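Local coordinates for Lin2722 protein (Listeria innocua, PDB 3DS8), which is of unknown function but belongs to an alpha/beta-hydrolase family and carries an apparent Ser-His-Asp triad, consistent with a hydrolytic enzyme, at residues 132-136 with 153-158; 161-165 with 201-206. One frame throughout, in Å; residues are numbered along the deposited sequence.

Interaction 1 (132-136 with 153-158); sequences SPFND and NSTPQM
N135 meets T155 and N153 with both ends of its carboxamide, an example of how one amide can tie a loop to the start of a helix. Its CG stands anti to the backbone N (chi1 -164°), which carries the amide across to the 153-158 segment. There N135 OD1 accepts two bonds: T155 N approaches in the carbonyl plane at 2.9 Å, with a nearly straight N-H, while T155 OG1 comes from a direction tilted out of that plane. On the other branch N135 ND2 donates to N153 O at 3.0 Å, almost within the plane of its own amide, so the group is fixed against rotation at both ends. N142 OD1 is a further partner of ND2.

T155 is the N-cap of helix 156-163. With its hydroxyl set between the backbone N and the carbonyl carbon (chi1 62°), T155 OG1 donates to N135 OD1 and accepts from M158 N at 3.3 Å, a capping bond.

Q157 reaches the loop with a chain extended beyond CG. Q157 NE2 donates to F134 O at 2.9 Å; the bond is straight at the hydrogen, but the donor stands above the carbonyl plane. A weak second bond runs from NE2 to P133 O. The carboxylate of D136 is turned 64° from the Q157 amide, and two waters span the two residues, one linking OD2 to Q157 N and the other OD1 to Q157 OE1. The side chain of M158, a selenomethionine bent at chi2 and chi3, places M158 SE 4.0 Å from F134 CB.

The 132-136 loop follows strand 123-130 and contains a type I turn from P133 to D136. P133 and F134 rest on L106 of helix 103-114, with P133 beside S102 at the probable nucleophile elbow, while T155 touches D141 of helix 139-142.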
ATOM      1  N   SER A 132       6.773  -3.976   1.211  1.00 12.68           N
ATOM      2  CA  SER A 132       6.068  -4.852   0.283  1.00 13.17           C
ATOM      3  C   SER A 132       7.098  -5.507  -0.623  1.00 13.95           C
ATOM      4  O   SER A 132       7.897  -4.788  -1.223  1.00 15.02           O
ATOM      5  CB  SER A 132       5.041  -4.093  -0.561  1.00 12.43           C
ATOM      6  OG  SER A 132       3.979  -3.541   0.247  1.00 13.53           O
ATOM      7  N   PRO A 133       7.066  -6.841  -0.740  1.00 13.96           N
ATOM      8  CA  PRO A 133       8.111  -7.483  -1.546  1.00 13.51           C
ATOM      9  C   PRO A 133       7.762  -7.506  -3.043  1.00 12.58           C
ATOM     10  O   PRO A 133       7.372  -8.538  -3.619  1.00 13.88           O
ATOM     11  CB  PRO A 133       8.187  -8.867  -0.917  1.00 13.50           C
ATOM     12  CG  PRO A 133       6.793  -9.129  -0.445  1.00 14.33           C
ATOM     13  CD  PRO A 133       6.230  -7.842  -0.040  1.00 14.41           C
ATOM     14  N   PHE A 134       7.923  -6.356  -3.689  1.00 12.52           N
ATOM     15  CA  PHE A 134       7.670  -6.230  -5.121  1.00 12.84           C
ATOM     16  C   PHE A 134       8.419  -7.228  -5.994  1.00 12.54           C
ATOM     17  O   PHE A 134       7.877  -7.699  -6.975  1.00 12.97           O
ATOM     18  CB  PHE A 134       7.900  -4.793  -5.607  1.00 12.05           C
ATOM     19  CG  PHE A 134       6.983  -3.798  -4.953  1.00 12.01           C
ATOM     20  CD1 PHE A 134       5.681  -3.649  -5.411  1.00 13.97           C
ATOM     21  CD2 PHE A 134       7.448  -2.979  -3.942  1.00 14.71           C
ATOM     22  CE1 PHE A 134       4.826  -2.781  -4.801  1.00 13.46           C
ATOM     23  CE2 PHE A 134       6.585  -2.133  -3.297  1.00 13.90           C
ATOM     24  CZ  PHE A 134       5.270  -1.998  -3.797  1.00 13.81           C
ATOM     25  N   ASN A 135       9.643  -7.577  -5.604  1.00 13.35           N
ATOM     26  CA  ASN A 135      10.405  -8.618  -6.265  1.00 13.40           C
ATOM     27  C   ASN A 135      10.683  -9.817  -5.329  1.00 14.17           C
ATOM     28  O   ASN A 135      11.744 -10.425  -5.378  1.00 14.79           O
ATOM     29  CB  ASN A 135      11.717  -8.032  -6.774  1.00 14.21           C
ATOM     30  CG  ASN A 135      12.397  -8.934  -7.803  1.00 14.14           C
ATOM     31  OD1 ASN A 135      11.724  -9.504  -8.675  1.00 17.41           O
ATOM     32  ND2 ASN A 135      13.730  -9.020  -7.745  1.00 12.28           N
ATOM     33  N   ASP A 136       9.684 -10.171  -4.523  1.00 13.95           N
ATOM     34  CA  ASP A 136       9.709 -11.329  -3.649  1.00 15.15           C
ATOM     35  C   ASP A 136      10.891 -11.308  -2.648  1.00 15.10           C
ATOM     36  O   ASP A 136      11.352 -10.213  -2.249  1.00 15.88           O
ATOM     37  CB  ASP A 136       9.570 -12.643  -4.464  1.00 15.60           C
ATOM     38  CG  ASP A 136       8.272 -12.690  -5.306  1.00 20.43           C
ATOM     39  OD1 ASP A 136       7.260 -12.112  -4.897  1.00 24.42           O
ATOM     40  OD2 ASP A 136       8.266 -13.392  -6.319  1.00 27.17           O
ATOM     41  N   ASN A 153      17.672 -10.140 -10.866  1.00 17.84           N
ATOM     42  CA  ASN A 153      16.737 -11.004 -11.594  1.00 18.28           C
ATOM     43  C   ASN A 153      15.323 -10.585 -11.265  1.00 17.99           C
ATOM     44  O   ASN A 153      15.000 -10.445 -10.092  1.00 16.71           O
ATOM     45  CB  ASN A 153      16.929 -12.450 -11.203  1.00 18.78           C
ATOM     46  CG  ASN A 153      16.017 -13.387 -11.960  1.00 20.52           C
ATOM     47  OD1 ASN A 153      15.966 -13.362 -13.210  1.00 26.68           O
ATOM     48  ND2 ASN A 153      15.274 -14.222 -11.220  1.00 25.59           N
ATOM     49  N   SER A 154      14.495 -10.350 -12.277  1.00 18.31           N
ATOM     50  CA  SER A 154      13.093 -10.003 -12.023  1.00 19.55           C
ATOM     51  C   SER A 154      12.275 -11.256 -11.924  1.00 18.53           C
ATOM     52  O   SER A 154      12.353 -12.118 -12.805  1.00 18.44           O
ATOM     53  CB  SER A 154      12.496  -9.138 -13.141  1.00 20.62           C
ATOM     54  OG  SER A 154      13.297  -7.993 -13.318  1.00 28.99           O
ATOM     55  N   THR A 155      11.448 -11.316 -10.890  1.00 16.97           N
ATOM     56  CA  THR A 155      10.468 -12.362 -10.733  1.00 15.49           C
ATOM     57  C   THR A 155       9.253 -12.160 -11.671  1.00 15.24           C
ATOM     58  O   THR A 155       9.072 -11.074 -12.218  1.00 14.67           O
ATOM     59  CB  THR A 155       9.958 -12.370  -9.291  1.00 16.17           C
ATOM     60  OG1 THR A 155       9.327 -11.105  -9.032  1.00 15.27           O
ATOM     61  CG2 THR A 155      11.119 -12.604  -8.299  1.00 16.36           C
ATOM     62  N   PRO A 156       8.436 -13.216 -11.877  1.00 14.88           N
ATOM     63  CA  PRO A 156       7.187 -13.095 -12.617  1.00 15.49           C
ATOM     64  C   PRO A 156       6.268 -11.983 -12.115  1.00 15.47           C
ATOM     65  O   PRO A 156       5.637 -11.295 -12.923  1.00 14.44           O
ATOM     66  CB  PRO A 156       6.547 -14.478 -12.452  1.00 16.61           C
ATOM     67  CG  PRO A 156       7.722 -15.403 -12.356  1.00 17.07           C
ATOM     68  CD  PRO A 156       8.719 -14.631 -11.533  1.00 16.26           C
ATOM     69  N   GLN A 157       6.212 -11.774 -10.803  1.00 15.43           N
ATOM     70  CA  GLN A 157       5.408 -10.683 -10.278  1.00 15.77           C
ATOM     71  C   GLN A 157       5.937  -9.326 -10.764  1.00 15.26           C
ATOM     72  O   GLN A 157       5.162  -8.482 -11.244  1.00 14.76           O
ATOM     73  CB  GLN A 157       5.372 -10.748  -8.743  1.00 16.14           C
ATOM     74  CG  GLN A 157       4.677  -9.575  -8.087  1.00 16.52           C
ATOM     75  CD  GLN A 157       4.619  -9.756  -6.579  1.00 18.16           C
ATOM     76  OE1 GLN A 157       3.761 -10.470  -6.057  1.00 18.24           O
ATOM     77  NE2 GLN A 157       5.585  -9.167  -5.881  1.00 17.12           N
HETATM   78  N   MSE A 158       7.252  -9.109 -10.637  1.00 15.16           N
HETATM   79  CA  MSE A 158       7.852  -7.886 -11.156  1.00 16.40           C
HETATM   80  C   MSE A 158       7.624  -7.752 -12.631  1.00 16.03           C
HETATM   81  O   MSE A 158       7.414  -6.660 -13.124  1.00 15.33           O
HETATM   82  CB  MSE A 158       9.364  -7.812 -10.933  1.00 17.18           C
HETATM   83  CG  MSE A 158       9.795  -7.334  -9.668  1.00 21.71           C
HETATM   84 SE   MSE A 158       9.166  -5.505  -9.305  1.00 31.17          SE
HETATM   85  CE  MSE A 158      10.158  -4.315 -10.524  1.00 20.94           C
TER
HETATM   86  O   HOH W   1       6.751 -13.831  -8.693  1.00 17.26           O
HETATM   87  O   HOH W   2       4.546 -11.999  -3.421  1.00 37.29           O

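Interaction 2 (161-165 with 201-206); sequences FIKNQ and LFMPGS
One face of the F202 ring receives F161 CB, which sits over the ring centre at 3.6 Å from the centroid, a clear CH-pi contact. The two phenyl rings are nearly parallel, their planes 23° apart, but they are slid so far that they barely overlap; with the centroids of the F161 and F202 rings 5.3 Å apart, the F161 methylene rather than its ring makes the close facial contact. The F202 ring reaches this place because CG lies between the backbone N and the carbonyl carbon (chi1 66°), a setting that brings it against the helix. I162 adds an apolar contact to F202, I162 CG1 lying 4.2 Å from F202 CB.

The second flat group is the Q165 carboxamide, whose plane stands 78° from that of the F202 ring. Q165 CD lies 4.0 Å from F202 CB, so the amide packs beside the root of the aromatic side chain.

This is the packing of a helix end against a connecting loop in an alpha/beta-hydrolase fold: 161-165 spans the C-terminal part of helix 156-163 and the residues that follow, and 201-206 leads toward strand 209-216. Helix 103-114 adjoins both aromatic residues, since F161 and F202 each touch E113 and the F161 ring also meets that of Y110.

Polar groups gather at the Q165 side of the contact. A water donates to Q165 OE1 at 2.8 Å and also to L201 O, bridging the segments. Within the loop, S206 OG donates to F202 O at 2.9 Å, approaching nearly along the C=O axis. S206 CB packs against Q165 O, and the serine also touches V168.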
ATOM      1  N   PHE A 161       4.171  -6.309 -13.091  1.00 13.21           N
ATOM      2  CA  PHE A 161       4.118  -4.885 -12.677  1.00 14.53           C
ATOM      3  C   PHE A 161       4.756  -3.973 -13.735  1.00 14.34           C
ATOM      4  O   PHE A 161       4.222  -2.908 -14.070  1.00 14.83           O
ATOM      5  CB  PHE A 161       4.802  -4.658 -11.327  1.00 13.76           C
ATOM      6  CG  PHE A 161       4.084  -5.259 -10.133  1.00 13.58           C
ATOM      7  CD1 PHE A 161       2.698  -5.397 -10.092  1.00 13.39           C
ATOM      8  CD2 PHE A 161       4.826  -5.681  -9.052  1.00 14.88           C
ATOM      9  CE1 PHE A 161       2.058  -5.926  -8.976  1.00 15.57           C
ATOM     10  CE2 PHE A 161       4.200  -6.196  -7.876  1.00 15.60           C
ATOM     11  CZ  PHE A 161       2.825  -6.334  -7.844  1.00 14.57           C
ATOM     12  N   ILE A 162       5.885  -4.405 -14.270  1.00 14.95           N
ATOM     13  CA  ILE A 162       6.545  -3.673 -15.359  1.00 15.55           C
ATOM     14  C   ILE A 162       5.720  -3.627 -16.628  1.00 15.65           C
ATOM     15  O   ILE A 162       5.558  -2.551 -17.226  1.00 15.62           O
ATOM     16  CB  ILE A 162       7.946  -4.256 -15.647  1.00 15.91           C
ATOM     17  CG1 ILE A 162       8.866  -3.953 -14.461  1.00 17.73           C
ATOM     18  CG2 ILE A 162       8.512  -3.657 -16.975  1.00 16.42           C
ATOM     19  CD1 ILE A 162      10.172  -4.735 -14.407  1.00 16.21           C
ATOM     20  N   LYS A 163       5.192  -4.772 -17.035  1.00 15.90           N
ATOM     21  CA  LYS A 163       4.373  -4.875 -18.243  1.00 16.86           C
ATOM     22  C   LYS A 163       3.148  -3.971 -18.173  1.00 16.97           C
ATOM     23  O   LYS A 163       2.788  -3.321 -19.153  1.00 18.00           O
ATOM     24  CB  LYS A 163       3.956  -6.339 -18.479  1.00 17.24           C
ATOM     25  CG  LYS A 163       2.988  -6.571 -19.633  1.00 18.10           C
ATOM     26  CD  LYS A 163       2.793  -8.050 -19.907  1.00 20.73           C
ATOM     27  CE  LYS A 163       1.832  -8.336 -21.050  1.00 23.35           C
ATOM     28  NZ  LYS A 163       0.450  -8.527 -20.572  1.00 30.25           N
ATOM     29  N   ASN A 164       2.534  -3.905 -17.007  1.00 16.56           N
ATOM     30  CA  ASN A 164       1.257  -3.216 -16.873  1.00 17.33           C
ATOM     31  C   ASN A 164       1.369  -1.832 -16.269  1.00 17.14           C
ATOM     32  O   ASN A 164       0.366  -1.227 -15.937  1.00 16.81           O
ATOM     33  CB  ASN A 164       0.305  -4.105 -16.094  1.00 17.00           C
ATOM     34  CG  ASN A 164      -0.085  -5.340 -16.885  1.00 20.22           C
ATOM     35  OD1 ASN A 164       0.338  -6.468 -16.588  1.00 21.73           O
ATOM     36  ND2 ASN A 164      -0.800  -5.115 -17.961  1.00 21.69           N
ATOM     37  N   GLN A 165       2.596  -1.317 -16.163  1.00 17.59           N
ATOM     38  CA  GLN A 165       2.815  -0.007 -15.552  1.00 18.37           C
ATOM     39  C   GLN A 165       2.061   1.126 -16.250  1.00 19.06           C
ATOM     40  O   GLN A 165       1.673   2.094 -15.587  1.00 20.36           O
ATOM     41  CB  GLN A 165       4.305   0.309 -15.498  1.00 18.22           C
ATOM     42  CG  GLN A 165       4.953   0.618 -16.821  1.00 17.38           C
ATOM     43  CD  GLN A 165       6.480   0.701 -16.700  1.00 19.18           C
ATOM     44  OE1 GLN A 165       7.191  -0.281 -16.905  1.00 23.60           O
ATOM     45  NE2 GLN A 165       6.972   1.862 -16.362  1.00 17.91           N
ATOM     46  N   LEU A 201      11.286   0.832 -10.510  1.00 16.17           N
ATOM     47  CA  LEU A 201      11.433   0.382 -11.886  1.00 16.53           C
ATOM     48  C   LEU A 201      10.160   0.447 -12.734  1.00 16.83           C
ATOM     49  O   LEU A 201      10.219   0.189 -13.940  1.00 18.78           O
ATOM     50  CB  LEU A 201      12.023  -1.021 -11.902  1.00 16.69           C
ATOM     51  CG  LEU A 201      13.345  -1.143 -11.105  1.00 19.72           C
ATOM     52  CD1 LEU A 201      13.912  -2.470 -11.283  1.00 23.43           C
ATOM     53  CD2 LEU A 201      14.379  -0.072 -11.489  1.00 19.63           C
ATOM     54  N   PHE A 202       9.035   0.829 -12.137  1.00 14.80           N
ATOM     55  CA  PHE A 202       7.797   0.919 -12.892  1.00 16.39           C
ATOM     56  C   PHE A 202       6.868   2.068 -12.498  1.00 16.29           C
ATOM     57  O   PHE A 202       6.036   2.483 -13.320  1.00 16.89           O
ATOM     58  CB  PHE A 202       7.060  -0.454 -12.914  1.00 15.41           C
ATOM     59  CG  PHE A 202       6.555  -0.940 -11.583  1.00 14.69           C
ATOM     60  CD1 PHE A 202       5.252  -0.685 -11.187  1.00 15.95           C
ATOM     61  CD2 PHE A 202       7.349  -1.719 -10.743  1.00 14.54           C
ATOM     62  CE1 PHE A 202       4.774  -1.136 -10.009  1.00 18.44           C
ATOM     63  CE2 PHE A 202       6.854  -2.179  -9.550  1.00 14.17           C
ATOM     64  CZ  PHE A 202       5.574  -1.894  -9.171  1.00 16.48           C
HETATM   65  N   MSE A 203       7.034   2.638 -11.298  1.00 16.05           N
HETATM   66  CA  MSE A 203       6.159   3.740 -10.930  1.00 16.67           C
HETATM   67  C   MSE A 203       6.590   5.125 -11.461  1.00 16.70           C
HETATM   68  O   MSE A 203       5.735   5.895 -11.940  1.00 16.66           O
HETATM   69  CB  MSE A 203       5.920   3.755  -9.434  1.00 17.39           C
HETATM   70  CG  MSE A 203       5.147   2.560  -8.978  1.00 18.06           C
HETATM   71 SE   MSE A 203       3.325   2.577  -9.783  1.00 31.99          SE
HETATM   72  CE  MSE A 203       2.448   1.343  -8.513  1.00 22.12           C
ATOM     73  N   PRO A 204       7.885   5.465 -11.386  1.00 17.45           N
ATOM     74  CA  PRO A 204       8.280   6.773 -11.945  1.00 18.73           C
ATOM     75  C   PRO A 204       7.850   6.966 -13.406  1.00 19.51           C
ATOM     76  O   PRO A 204       8.066   6.094 -14.207  1.00 20.71           O
ATOM     77  CB  PRO A 204       9.809   6.746 -11.857  1.00 18.84           C
ATOM     78  CG  PRO A 204      10.098   5.777 -10.717  1.00 18.25           C
ATOM     79  CD  PRO A 204       9.016   4.765 -10.743  1.00 16.89           C
ATOM     80  N   GLY A 205       7.245   8.098 -13.741  1.00 21.21           N
ATOM     81  CA  GLY A 205       6.865   8.386 -15.129  1.00 21.37           C
ATOM     82  C   GLY A 205       5.534   7.742 -15.531  1.00 22.45           C
ATOM     83  O   GLY A 205       5.021   8.000 -16.656  1.00 25.50           O
ATOM     84  N   SER A 206       5.034   6.845 -14.686  1.00 20.31           N
ATOM     85  CA  SER A 206       3.689   6.266 -14.825  1.00 19.31           C
ATOM     86  C   SER A 206       2.768   6.982 -13.819  1.00 18.05           C
ATOM     87  O   SER A 206       1.737   7.542 -14.154  1.00 17.78           O
ATOM     88  CB  SER A 206       3.754   4.756 -14.533  1.00 19.92           C
ATOM     89  OG  SER A 206       4.781   4.127 -15.312  1.00 21.64           O
TER
HETATM   90  O   HOH W   3      10.032  -0.095 -16.935  1.00 39.27           O

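Both interactions use helix 156-163, interaction 1 at its N-terminal end and interaction 2 at its C-terminal end, with their centres about 13 Å apart. Each is partly buried, yet the chemistry differs. Interaction 1 is chiefly polar, with side-chain amides and the hydroxyl of the N-cap threonine bonding to the loop after strand 123-130. Interaction 2 is chiefly apolar, with aromatic packing against the loop before strand 209-216 and a water bridge. The buried sides of the two contacts join: M158 CE lies 3.8 Å from F202 CD2, and F134 CD1 is likewise 3.8 Å from F161 CE2. Q157 and Q165, by contrast, are only partly buried.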